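Local atomic coordinates of thylakoid lumenal 15 kDa protein 1, chloroplastic (Arabidopsis thaliana, PDB entry 3N90), a protein that is of unknown function but folds as a pentapeptide repeat protein, a right-handed quadrilateral beta helix, residing in the chloroplast thylakoid lumen. Residues K21-Q26 with Q31-S36; A41-A46 with A51-A56; K124-V129 with A136-L141. The protein carries 2 engineered substitutions. All blocks are in the same frame, centred on the assembly; numbering follows the deposited sequence.

The three contacts come in series along the chain. Contacts 1 and 2 lie in consecutive coils of the right-handed quadrilateral beta helix. Their centres lie about 5 Å apart, and each links two faces of its coil through a phenylalanine pair in the core. The coils are joined by probable backbone hydrogen bonds, Phe23 N to Asn42 O at 2.7 Å and Phe33 N to Ser52 O at 2.8 Å. Contact 3 belongs to the C-terminal end, where helix 137-140 packs beside the end of helix 116-125; its centre is about 26 Å from that of contact 1 and 21 Å from that of contact 2. The stacked repeats thus give way to two helices and a disulfide.

Contact 1. Residues K21-Q26 with Q31-S36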
ATOM      1  N   LYS A  21      -7.119   6.700  11.696  1.00 17.86           N
ATOM      2  CA  LYS A  21      -6.600   8.052  11.536  1.00 17.87           C
ATOM      3  C   LYS A  21      -6.642   8.507  10.080  1.00 18.48           C
ATOM      4  O   LYS A  21      -6.536   7.682   9.141  1.00 17.51           O
ATOM      5  CB  LYS A  21      -5.211   8.232  12.147  1.00 18.60           C
ATOM      6  CG  LYS A  21      -5.101   7.910  13.652  1.00 19.92           C
ATOM      7  CD  LYS A  21      -6.190   8.605  14.462  1.00 24.65           C
ATOM      8  CE  LYS A  21      -5.803   8.812  15.914  1.00 27.38           C
ATOM      9  NZ  LYS A  21      -6.688   9.895  16.485  1.00 29.59           N
ATOM     10  N   ASP A  22      -6.837   9.812   9.886  1.00 18.44           N
ATOM     11  CA  ASP A  22      -7.007  10.335   8.531  1.00 18.93           C
ATOM     12  C   ASP A  22      -5.751  11.025   8.019  1.00 17.83           C
ATOM     13  O   ASP A  22      -5.390  12.111   8.452  1.00 17.85           O
ATOM     14  CB  ASP A  22      -8.262  11.235   8.434  1.00 20.04           C
ATOM     15  CG  ASP A  22      -8.644  11.567   6.994  1.00 23.45           C
ATOM     16  OD1 ASP A  22      -7.782  11.479   6.091  1.00 22.40           O
ATOM     17  OD2 ASP A  22      -9.829  11.926   6.758  1.00 27.80           O
ATOM     18  N   PHE A  23      -5.055  10.343   7.103  1.00 16.89           N
ATOM     19  CA  PHE A  23      -3.876  10.871   6.459  1.00 15.76           C
ATOM     20  C   PHE A  23      -4.131  11.197   4.969  1.00 16.24           C
ATOM     21  O   PHE A  23      -3.184  11.362   4.210  1.00 14.73           O
ATOM     22  CB  PHE A  23      -2.746   9.836   6.528  1.00 15.59           C
ATOM     23  CG  PHE A  23      -2.178   9.619   7.912  1.00 14.28           C
ATOM     24  CD1 PHE A  23      -1.223  10.500   8.438  1.00 13.98           C
ATOM     25  CD2 PHE A  23      -2.606   8.542   8.705  1.00 13.55           C
ATOM     26  CE1 PHE A  23      -0.670  10.302   9.739  1.00 14.72           C
ATOM     27  CE2 PHE A  23      -2.086   8.351   9.995  1.00 14.35           C
ATOM     28  CZ  PHE A  23      -1.095   9.225  10.502  1.00 14.68           C
ATOM     29  N   SER A  24      -5.393  11.278   4.571  1.00 16.59           N
ATOM     30  CA  SER A  24      -5.741  11.400   3.143  1.00 17.19           C
ATOM     31  C   SER A  24      -5.105  12.655   2.534  1.00 18.30           C
ATOM     32  O   SER A  24      -5.094  13.722   3.158  1.00 18.27           O
ATOM     33  CB  SER A  24      -7.261  11.391   2.958  1.00 18.14           C
ATOM     34  OG  SER A  24      -7.833  12.418   3.748  1.00 19.39           O
ATOM     35  N   GLY A  25      -4.524  12.506   1.350  1.00 18.96           N
ATOM     36  CA  GLY A  25      -3.879  13.619   0.608  1.00 19.48           C
ATOM     37  C   GLY A  25      -2.577  14.188   1.155  1.00 19.97           C
ATOM     38  O   GLY A  25      -2.012  15.161   0.595  1.00 21.12           O
ATOM     39  N   GLN A  26      -2.070  13.612   2.234  1.00 19.82           N
ATOM     40  CA  GLN A  26      -0.909  14.176   2.890  0.50 19.08           C
ATOM     41  C   GLN A  26       0.386  13.752   2.259  1.00 19.58           C
ATOM     42  O   GLN A  26       0.474  12.671   1.660  1.00 19.29           O
ATOM     43  CB  GLN A  26      -0.935  13.832   4.357  0.50 19.21           C
ATOM     44  CG  GLN A  26      -2.239  14.317   4.982  0.50 19.33           C
ATOM     45  CD  GLN A  26      -2.186  14.331   6.455  0.50 20.75           C
ATOM     46  OE1 GLN A  26      -3.185  14.604   7.122  0.50 21.71           O
ATOM     47  NE2 GLN A  26      -1.026  14.027   6.995  0.50 21.22           N
ATOM     48  N   GLN A  31       7.841   8.355   5.193  1.00 11.75           N
ATOM     49  CA  GLN A  31       7.269   8.244   6.538  1.00 11.85           C
ATOM     50  C   GLN A  31       7.469   6.817   7.080  1.00 12.30           C
ATOM     51  O   GLN A  31       7.303   5.809   6.339  1.00 12.03           O
ATOM     52  CB  GLN A  31       5.793   8.583   6.505  1.00 11.75           C
ATOM     53  CG  GLN A  31       5.264   9.003   7.890  1.00 13.66           C
ATOM     54  CD  GLN A  31       5.864  10.307   8.389  1.00 16.93           C
ATOM     55  OE1 GLN A  31       6.104  11.239   7.592  1.00 16.18           O
ATOM     56  NE2 GLN A  31       6.105  10.396   9.714  1.00 12.62           N
ATOM     57  N   ASP A  32       7.833   6.735   8.368  1.00 12.30           N
ATOM     58  CA  ASP A  32       8.121   5.466   9.033  1.00 12.57           C
ATOM     59  C   ASP A  32       6.852   5.013   9.799  1.00 11.48           C
ATOM     60  O   ASP A  32       6.554   5.510  10.868  1.00 12.91           O
ATOM     61  CB  ASP A  32       9.305   5.608  10.018  1.00 14.14           C
ATOM     62  CG  ASP A  32       9.781   4.263  10.576  1.00 16.15           C
ATOM     63  OD1 ASP A  32       9.132   3.206  10.321  1.00 16.12           O
ATOM     64  OD2 ASP A  32      10.832   4.229  11.266  1.00 21.35           O
ATOM     65  N   PHE A  33       6.105   4.091   9.217  1.00 10.26           N
ATOM     66  CA  PHE A  33       4.988   3.448   9.918  1.00  9.83           C
ATOM     67  C   PHE A  33       5.334   2.003  10.302  1.00  9.74           C
ATOM     68  O   PHE A  33       4.419   1.165  10.446  1.00  9.93           O
ATOM     69  CB  PHE A  33       3.740   3.394   9.021  1.00 10.24           C
ATOM     70  CG  PHE A  33       3.150   4.714   8.737  1.00 11.73           C
ATOM     71  CD1 PHE A  33       2.305   5.335   9.658  1.00  8.65           C
ATOM     72  CD2 PHE A  33       3.390   5.336   7.522  1.00 11.82           C
ATOM     73  CE1 PHE A  33       1.721   6.575   9.345  1.00 12.46           C
ATOM     74  CE2 PHE A  33       2.829   6.586   7.224  1.00 13.03           C
ATOM     75  CZ  PHE A  33       1.998   7.203   8.110  1.00 12.55           C
ATOM     76  N   LYS A  34       6.621   1.689  10.474  1.00 10.09           N
ATOM     77  CA  LYS A  34       6.999   0.331  10.876  1.00 10.66           C
ATOM     78  C   LYS A  34       6.264  -0.096  12.152  1.00 10.88           C
ATOM     79  O   LYS A  34       6.243   0.656  13.128  1.00 10.46           O
ATOM     80  CB  LYS A  34       8.513   0.243  11.119  1.00 11.18           C
ATOM     81  CG  LYS A  34       8.954  -1.111  11.626  1.00 11.30           C
ATOM     82  CD  LYS A  34      10.488  -1.162  11.470  1.00 17.97           C
ATOM     83  CE  LYS A  34      11.037  -2.405  12.106  1.00 19.04           C
ATOM     84  NZ  LYS A  34      12.500  -2.344  12.444  1.00 23.51           N
ATOM     85  N   THR A  35       5.674  -1.284  12.088  1.00 11.22           N
ATOM     86  CA  THR A  35       4.968  -1.958  13.186  1.00 11.44           C
ATOM     87  C   THR A  35       3.929  -1.030  13.844  1.00 11.74           C
ATOM     88  O   THR A  35       3.687  -1.103  15.069  1.00 11.62           O
ATOM     89  CB  THR A  35       5.947  -2.716  14.171  1.00 12.51           C
ATOM     90  OG1 THR A  35       5.225  -3.582  15.066  1.00 14.25           O
ATOM     91  CG2 THR A  35       6.887  -1.766  14.977  1.00 14.41           C
ATOM     92  N   SER A  36       3.318  -0.168  13.027  1.00 10.39           N
ATOM     93  CA  SER A  36       2.153   0.567  13.518  1.00  9.95           C
ATOM     94  C   SER A  36       0.845  -0.154  13.226  1.00 10.08           C
ATOM     95  O   SER A  36       0.755  -1.007  12.334  1.00  9.46           O
ATOM     96  CB  SER A  36       2.121   1.968  12.960  1.00  9.23           C
ATOM     97  OG  SER A  36       3.156   2.694  13.574  1.00 14.70           O
TER
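Inside an early coil of the right-handed quadrilateral beta helix, Phe23 and Phe33 reach into the core from opposite directions and meet as a T-shaped pair. The edge of the Phe33 ring is turned to the face of Phe23, with the planes at 82° and the centroids 5.5 Å apart. The touch is made by Phe33 CE1, which sits over that face with Phe23 CZ 4.0 Å away. In both residues CG stands anti to the carbonyl carbon (chi1 -70° and -68°), directing each ring inward from its wall.

The walls turn just after the rings. Type II beta turns run from Phe23 to Gln26 and from Phe33 to Ser36, each closed by the backbone bond from the last N to the first O. Asx turns brace the approach to both: Asp22 OD1 accepts from Ser24 N at 2.8 Å as well as from the Ser24 hydroxyl, and Asp32 OD1 accepts from Lys34 N at 2.9 Å. Toward the N-terminus the pair borders helix 10-13, whose Thr13 touches Phe33, while Tyr8 meets Phe23 edge to face; on the next coil the Phe43 ring lies nearly parallel to Phe23.

Contact 2. Residues A41-A46 with A51-A56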
ATOM      1  N   ALA A  41      -7.311   3.087   8.522  1.00 15.81           N
ATOM      2  CA  ALA A  41      -6.689   4.391   8.342  1.00 14.88           C
ATOM      3  C   ALA A  41      -7.002   4.859   6.938  1.00 14.19           C
ATOM      4  O   ALA A  41      -7.178   4.041   6.044  1.00 14.22           O
ATOM      5  CB  ALA A  41      -5.177   4.341   8.544  1.00 15.29           C
ATOM      6  N   ASN A  42      -7.042   6.173   6.757  1.00 14.75           N
ATOM      7  CA  ASN A  42      -7.305   6.781   5.463  1.00 14.42           C
ATOM      8  C   ASN A  42      -6.043   7.387   4.857  1.00 13.98           C
ATOM      9  O   ASN A  42      -5.538   8.413   5.332  1.00 13.68           O
ATOM     10  CB  ASN A  42      -8.363   7.881   5.627  1.00 15.90           C
ATOM     11  CG  ASN A  42      -8.910   8.387   4.291  1.00 17.15           C
ATOM     12  OD1 ASN A  42      -8.460   7.992   3.222  1.00 15.41           O
ATOM     13  ND2 ASN A  42      -9.892   9.290   4.375  1.00 19.27           N
ATOM     14  N   PHE A  43      -5.494   6.719   3.839  1.00 13.01           N
ATOM     15  CA  PHE A  43      -4.364   7.267   3.066  1.00 13.09           C
ATOM     16  C   PHE A  43      -4.765   7.608   1.634  1.00 13.32           C
ATOM     17  O   PHE A  43      -3.922   7.616   0.758  1.00 12.88           O
ATOM     18  CB  PHE A  43      -3.179   6.278   2.989  1.00 12.85           C
ATOM     19  CG  PHE A  43      -2.486   6.017   4.329  1.00 10.77           C
ATOM     20  CD1 PHE A  43      -1.520   6.904   4.807  1.00 10.31           C
ATOM     21  CD2 PHE A  43      -2.817   4.909   5.097  1.00 12.38           C
ATOM     22  CE1 PHE A  43      -0.850   6.692   6.008  1.00  9.79           C
ATOM     23  CE2 PHE A  43      -2.161   4.684   6.345  1.00 13.17           C
ATOM     24  CZ  PHE A  43      -1.178   5.595   6.788  1.00 12.64           C
ATOM     25  N   LYS A  44      -6.046   7.861   1.387  1.00 13.84           N
ATOM     26  CA  LYS A  44      -6.477   8.064  -0.008  1.00 14.77           C
ATOM     27  C   LYS A  44      -5.711   9.215  -0.643  1.00 14.86           C
ATOM     28  O   LYS A  44      -5.647  10.298  -0.065  1.00 15.77           O
ATOM     29  CB  LYS A  44      -7.989   8.316  -0.081  1.00 15.86           C
ATOM     30  CG  LYS A  44      -8.489   8.580  -1.508  1.00 17.57           C
ATOM     31  CD  LYS A  44     -10.009   8.483  -1.565  1.00 21.29           C
ATOM     32  CE  LYS A  44     -10.470   8.466  -3.014  1.00 26.07           C
ATOM     33  NZ  LYS A  44     -11.922   8.213  -3.111  1.00 29.40           N
ATOM     34  N   GLY A  45      -5.081   8.967  -1.789  1.00 15.17           N
ATOM     35  CA  GLY A  45      -4.280   9.986  -2.495  1.00 14.83           C
ATOM     36  C   GLY A  45      -3.075  10.525  -1.763  1.00 15.56           C
ATOM     37  O   GLY A  45      -2.527  11.578  -2.141  1.00 16.23           O
ATOM     38  N   ALA A  46      -2.652   9.838  -0.691  1.00 15.00           N
ATOM     39  CA  ALA A  46      -1.458  10.247   0.015  1.00 14.73           C
ATOM     40  C   ALA A  46      -0.201  10.022  -0.842  1.00 15.27           C
ATOM     41  O   ALA A  46      -0.184   9.173  -1.747  1.00 15.07           O
ATOM     42  CB  ALA A  46      -1.327   9.526   1.336  1.00 14.60           C
ATOM     43  N   ALA A  51       7.886   5.105   1.748  1.00 11.29           N
ATOM     44  CA  ALA A  51       7.363   4.962   3.135  1.00 11.52           C
ATOM     45  C   ALA A  51       7.573   3.528   3.609  1.00 11.99           C
ATOM     46  O   ALA A  51       7.615   2.617   2.777  1.00 13.03           O
ATOM     47  CB  ALA A  51       5.859   5.329   3.178  1.00 11.14           C
ATOM     48  N   SER A  52       7.699   3.303   4.923  1.00 11.37           N
ATOM     49  CA  SER A  52       7.825   1.944   5.443  1.00 11.09           C
ATOM     50  C   SER A  52       6.515   1.554   6.129  1.00 10.51           C
ATOM     51  O   SER A  52       6.089   2.247   7.055  1.00 10.93           O
ATOM     52  CB  SER A  52       8.947   1.799   6.458  1.00 12.28           C
ATOM     53  OG  SER A  52       8.988   0.482   7.008  1.00 11.06           O
ATOM     54  N   PHE A  53       5.914   0.480   5.656  1.00  9.49           N
ATOM     55  CA  PHE A  53       4.776  -0.205   6.381  1.00  9.46           C
ATOM     56  C   PHE A  53       5.254  -1.581   6.869  1.00  8.96           C
ATOM     57  O   PHE A  53       4.456  -2.508   7.029  1.00 10.38           O
ATOM     58  CB  PHE A  53       3.553  -0.337   5.474  1.00  9.54           C
ATOM     59  CG  PHE A  53       2.933   1.006   5.128  1.00  9.88           C
ATOM     60  CD1 PHE A  53       2.130   1.671   6.052  1.00  8.67           C
ATOM     61  CD2 PHE A  53       3.191   1.612   3.894  1.00  9.26           C
ATOM     62  CE1 PHE A  53       1.568   2.916   5.723  1.00 11.13           C
ATOM     63  CE2 PHE A  53       2.647   2.842   3.572  1.00  9.73           C
ATOM     64  CZ  PHE A  53       1.823   3.490   4.486  1.00  9.72           C
ATOM     65  N   PHE A  54       6.546  -1.673   7.168  1.00  9.31           N
ATOM     66  CA  PHE A  54       7.162  -2.928   7.565  1.00 10.07           C
ATOM     67  C   PHE A  54       6.451  -3.519   8.806  1.00 10.51           C
ATOM     68  O   PHE A  54       6.473  -2.909   9.871  1.00 10.76           O
ATOM     69  CB  PHE A  54       8.642  -2.726   7.901  1.00 10.84           C
ATOM     70  CG  PHE A  54       9.365  -4.007   8.193  1.00 12.65           C
ATOM     71  CD1 PHE A  54      10.077  -4.655   7.163  1.00 14.48           C
ATOM     72  CD2 PHE A  54       9.334  -4.590   9.459  1.00 12.57           C
ATOM     73  CE1 PHE A  54      10.756  -5.855   7.393  1.00 15.33           C
ATOM     74  CE2 PHE A  54      10.030  -5.808   9.701  1.00 16.58           C
ATOM     75  CZ  PHE A  54      10.735  -6.432   8.646  1.00 16.27           C
ATOM     76  N   ASP A  55       5.813  -4.676   8.649  1.00 11.42           N
ATOM     77  CA  ASP A  55       5.071  -5.317   9.755  1.00 11.53           C
ATOM     78  C   ASP A  55       3.974  -4.425  10.352  1.00 11.05           C
ATOM     79  O   ASP A  55       3.602  -4.623  11.526  1.00 11.48           O
ATOM     80  CB  ASP A  55       6.006  -5.749  10.888  1.00 10.86           C
ATOM     81  CG  ASP A  55       5.691  -7.165  11.403  1.00 12.52           C
ATOM     82  OD1 ASP A  55       4.589  -7.688  11.145  1.00 13.53           O
ATOM     83  OD2 ASP A  55       6.613  -7.775  11.978  1.00 12.52           O
ATOM     84  N   ALA A  56       3.481  -3.455   9.582  1.00 10.85           N
ATOM     85  CA  ALA A  56       2.277  -2.695   9.964  1.00 10.02           C
ATOM     86  C   ALA A  56       1.004  -3.508   9.773  1.00 10.29           C
ATOM     87  O   ALA A  56       0.966  -4.473   9.013  1.00 12.34           O
ATOM     88  CB  ALA A  56       2.184  -1.319   9.235  1.00 10.24           C
TER
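Phe43 and Phe53, the residues that touch, each open a type II beta turn, to Ala46 and Ala56 respectively, closed by Ala46 N to Phe43 O and Ala56 N to Phe53 O, both 2.9 Å. The third turn position has positive phi in each case; Gly45 suits it readily, and Asp55 adopts it in the other turn. From these opposed walls the two rings point at each other. Phe53 presents its edge to the face of Phe43, the planes at 82° and the centroids 5.6 Å apart. Phe53 CE1 does most of the touching, 4.0 Å from Phe43 CZ and 4.2 Å from Phe43 CE2, while Phe43 CZ itself lies in the plane of the Phe53 ring.

Such inward phenylalanines are the central residues of pentapeptide repeats, stacked coil upon coil in the core of the quadrilateral beta helix. Phe53 accordingly lies between near-parallel rings, Phe33 and Phe73, on its own wall, and Phe43 also meets Phe33 edge to face. The residues just before the rings, Asn42 and Ser52, point outward and bond to the backbone of the turns. Asn42 OD1 accepts from Lys44 N at 3.0 Å in an Asx turn, the donor N lying 30° out of the carbonyl plane. On the other wall Ser52 OG takes the same role in an ST turn, accepting from Phe54 N at 3.3 Å.

Contact 3. Residues K124-V129 with A136-L141; sequences KVADGV and ATRDTL
Arg138, on the short helix 137-140, reaches back to Ala126, just past the end of helix 116-125, in the C-terminal region tied by the Cys123-Cys143 disulfide. A single beta bridge, Val129 with Ala136, brings the two segments together, and Ala136 is the N-cap residue of the short helix. From CB the Arg138 chain runs to CG, 3.5 Å from Ala126 O, and on to CD, 3.6 Å from the same oxygen. A bend at chi3 (66°) then curls the guanidinium over, and NH1 donates to Ala126 O at 3.0 Å with an N-H...O angle of 154°, the oxygen lying close to the guanidinium plane. NH1 also bonds to Cys123 O and NH2 to Asn144 OD1, which fixes the flat group's rotation. A leucine in place of Arg138 would probably leave the carbonyls of Ala126 and Cys123 without this shared donor and the Asn144 side chain without its mate.

Ala126 CB meets Leu141 CD1 at 3.5 Å, tight for two carbons, and Thr137 CG2 at 3.9 Å. Thr137 OG1 bonds to Ala107 O. Thr137 N donates to Gly128 O at 3.0 Å with a nearly linear N-H...O angle of 177°. The same Gly128 O accepts from a water at 2.8 Å, and that water in turn accepts from Arg138 N.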
ATOM      1  N   LYS A 124      -5.504 -13.700  -9.202  1.00 16.81           N
ATOM      2  CA  LYS A 124      -6.892 -14.136  -9.120  1.00 17.95           C
ATOM      3  C   LYS A 124      -7.793 -12.963  -8.945  1.00 19.52           C
ATOM      4  O   LYS A 124      -8.973 -13.035  -9.291  1.00 19.97           O
ATOM      5  CB  LYS A 124      -7.150 -15.066  -7.923  1.00 17.40           C
ATOM      6  CG  LYS A 124      -6.661 -16.460  -8.148  1.00 18.78           C
ATOM      7  CD  LYS A 124      -6.820 -17.282  -6.887  1.00 21.97           C
ATOM      8  CE  LYS A 124      -6.239 -18.675  -7.117  1.00 24.08           C
ATOM      9  NZ  LYS A 124      -6.146 -19.352  -5.817  1.00 27.05           N
ATOM     10  N   VAL A 125      -7.278 -11.900  -8.327  1.00 19.81           N
ATOM     11  CA  VAL A 125      -8.153 -10.773  -8.029  1.00 22.05           C
ATOM     12  C   VAL A 125      -7.790  -9.532  -8.850  1.00 22.12           C
ATOM     13  O   VAL A 125      -8.418  -8.491  -8.645  1.00 24.29           O
ATOM     14  CB  VAL A 125      -8.183 -10.421  -6.500  1.00 22.69           C
ATOM     15  CG1 VAL A 125      -8.907 -11.511  -5.674  1.00 24.13           C
ATOM     16  CG2 VAL A 125      -6.781 -10.163  -5.984  1.00 21.97           C
ATOM     17  N   ALA A 126      -6.804  -9.654  -9.761  1.00 21.49           N
ATOM     18  CA  ALA A 126      -6.239  -8.531 -10.529  1.00 22.22           C
ATOM     19  C   ALA A 126      -7.000  -8.155 -11.789  1.00 24.10           C
ATOM     20  O   ALA A 126      -7.299  -9.008 -12.641  1.00 24.64           O
ATOM     21  CB  ALA A 126      -4.760  -8.789 -10.881  1.00 21.94           C
ATOM     22  N   ASP A 127      -7.281  -6.862 -11.908  1.00 25.77           N
ATOM     23  CA  ASP A 127      -7.882  -6.306 -13.117  1.00 27.84           C
ATOM     24  C   ASP A 127      -7.652  -4.790 -13.229  1.00 27.57           C
ATOM     25  O   ASP A 127      -7.081  -4.170 -12.336  1.00 26.63           O
ATOM     26  CB  ASP A 127      -9.366  -6.722 -13.244  1.00 28.35           C
ATOM     27  CG  ASP A 127     -10.295  -6.019 -12.269  1.00 32.70           C
ATOM     28  OD1 ASP A 127      -9.866  -5.168 -11.453  1.00 38.68           O
ATOM     29  OD2 ASP A 127     -11.504  -6.317 -12.341  1.00 37.79           O
ATOM     30  N   GLY A 128      -8.031  -4.205 -14.359  1.00 28.24           N
ATOM     31  CA  GLY A 128      -8.032  -2.760 -14.458  1.00 27.80           C
ATOM     32  C   GLY A 128      -6.770  -2.148 -14.974  1.00 28.08           C
ATOM     33  O   GLY A 128      -5.734  -2.831 -15.190  1.00 28.10           O
ATOM     34  N   VAL A 129      -6.864  -0.831 -15.176  1.00 27.57           N
ATOM     35  CA  VAL A 129      -5.748  -0.026 -15.609  1.00 28.33           C
ATOM     36  C   VAL A 129      -5.611   1.095 -14.594  1.00 27.33           C
ATOM     37  O   VAL A 129      -6.603   1.645 -14.118  1.00 27.32           O
ATOM     38  CB  VAL A 129      -5.947   0.621 -17.022  1.00 28.03           C
ATOM     39  CG1 VAL A 129      -4.596   0.970 -17.630  1.00 29.78           C
ATOM     40  CG2 VAL A 129      -6.709  -0.326 -17.956  1.00 30.22           C
ATOM     41  N   ALA A 136      -1.389  -1.958 -17.163  1.00 26.66           N
ATOM     42  CA  ALA A 136      -2.495  -2.862 -16.877  1.00 25.42           C
ATOM     43  C   ALA A 136      -2.088  -3.706 -15.676  1.00 23.75           C
ATOM     44  O   ALA A 136      -0.968  -4.227 -15.649  1.00 23.24           O
ATOM     45  CB  ALA A 136      -2.810  -3.746 -18.084  1.00 25.58           C
ATOM     46  N   THR A 137      -2.976  -3.810 -14.682  1.00 22.92           N
ATOM     47  CA  THR A 137      -2.588  -4.392 -13.371  1.00 22.97           C
ATOM     48  C   THR A 137      -2.046  -5.782 -13.567  1.00 22.08           C
ATOM     49  O   THR A 137      -0.995  -6.104 -13.050  1.00 22.40           O
ATOM     50  CB  THR A 137      -3.741  -4.397 -12.343  1.00 21.69           C
ATOM     51  OG1 THR A 137      -4.075  -3.042 -12.028  1.00 22.60           O
ATOM     52  CG2 THR A 137      -3.330  -5.135 -11.028  1.00 22.54           C
ATOM     53  N   ARG A 138      -2.738  -6.559 -14.397  1.00 23.09           N
ATOM     54  CA  ARG A 138      -2.340  -7.931 -14.772  1.00 23.12           C
ATOM     55  C   ARG A 138      -0.989  -8.020 -15.451  1.00 23.14           C
ATOM     56  O   ARG A 138      -0.283  -9.004 -15.265  1.00 22.87           O
ATOM     57  CB  ARG A 138      -3.406  -8.554 -15.672  1.00 24.46           C
ATOM     58  CG  ARG A 138      -4.774  -8.679 -15.022  1.00 24.59           C
ATOM     59  CD  ARG A 138      -5.713  -9.527 -15.850  1.00 29.11           C
ATOM     60  NE  ARG A 138      -5.307 -10.934 -15.936  1.00 31.53           N
ATOM     61  CZ  ARG A 138      -5.402 -11.816 -14.935  1.00 34.10           C
ATOM     62  NH1 ARG A 138      -5.859 -11.454 -13.742  1.00 32.33           N
ATOM     63  NH2 ARG A 138      -5.023 -13.069 -15.116  1.00 32.95           N
ATOM     64  N   ASP A 139      -0.635  -7.009 -16.258  1.00 22.74           N
ATOM     65  CA  ASP A 139       0.681  -6.976 -16.901  0.50 22.44           C
ATOM     66  C   ASP A 139       1.787  -6.666 -15.926  1.00 22.61           C
ATOM     67  O   ASP A 139       2.867  -7.261 -15.983  1.00 23.92           O
ATOM     68  CB  ASP A 139       0.705  -5.977 -18.056  0.50 22.24           C
ATOM     69  CG  ASP A 139      -0.168  -6.405 -19.205  0.50 21.88           C
ATOM     70  OD1 ASP A 139      -0.361  -7.631 -19.367  0.50 21.49           O
ATOM     71  OD2 ASP A 139      -0.650  -5.521 -19.944  0.50 21.38           O
ATOM     72  N   THR A 140       1.544  -5.717 -15.013  1.00 23.11           N
ATOM     73  CA  THR A 140       2.548  -5.383 -14.018  1.00 23.78           C
ATOM     74  C   THR A 140       2.805  -6.582 -13.137  1.00 21.93           C
ATOM     75  O   THR A 140       3.912  -6.756 -12.645  1.00 23.21           O
ATOM     76  CB  THR A 140       2.137  -4.144 -13.167  1.00 23.85           C
ATOM     77  OG1 THR A 140       0.987  -4.452 -12.373  1.00 24.81           O
ATOM     78  CG2 THR A 140       1.814  -2.970 -14.092  1.00 24.60           C
ATOM     79  N   LEU A 141       1.774  -7.412 -12.974  1.00 21.39           N
ATOM     80  CA  LEU A 141       1.860  -8.647 -12.189  1.00 20.38           C
ATOM     81  C   LEU A 141       2.319  -9.842 -13.022  1.00 20.60           C
ATOM     82  O   LEU A 141       2.634 -10.893 -12.472  1.00 19.66           O
ATOM     83  CB  LEU A 141       0.483  -8.986 -11.586  1.00 20.20           C
ATOM     84  CG  LEU A 141       0.030  -8.165 -10.376  1.00 18.36           C
ATOM     85  CD1 LEU A 141      -1.396  -8.412  -9.992  1.00 16.11           C
ATOM     86  CD2 LEU A 141       0.964  -8.391  -9.186  1.00 16.37           C
TER
HETATM   87  O   HOH W   1      -4.964  -5.529 -15.540  1.00 27.00           O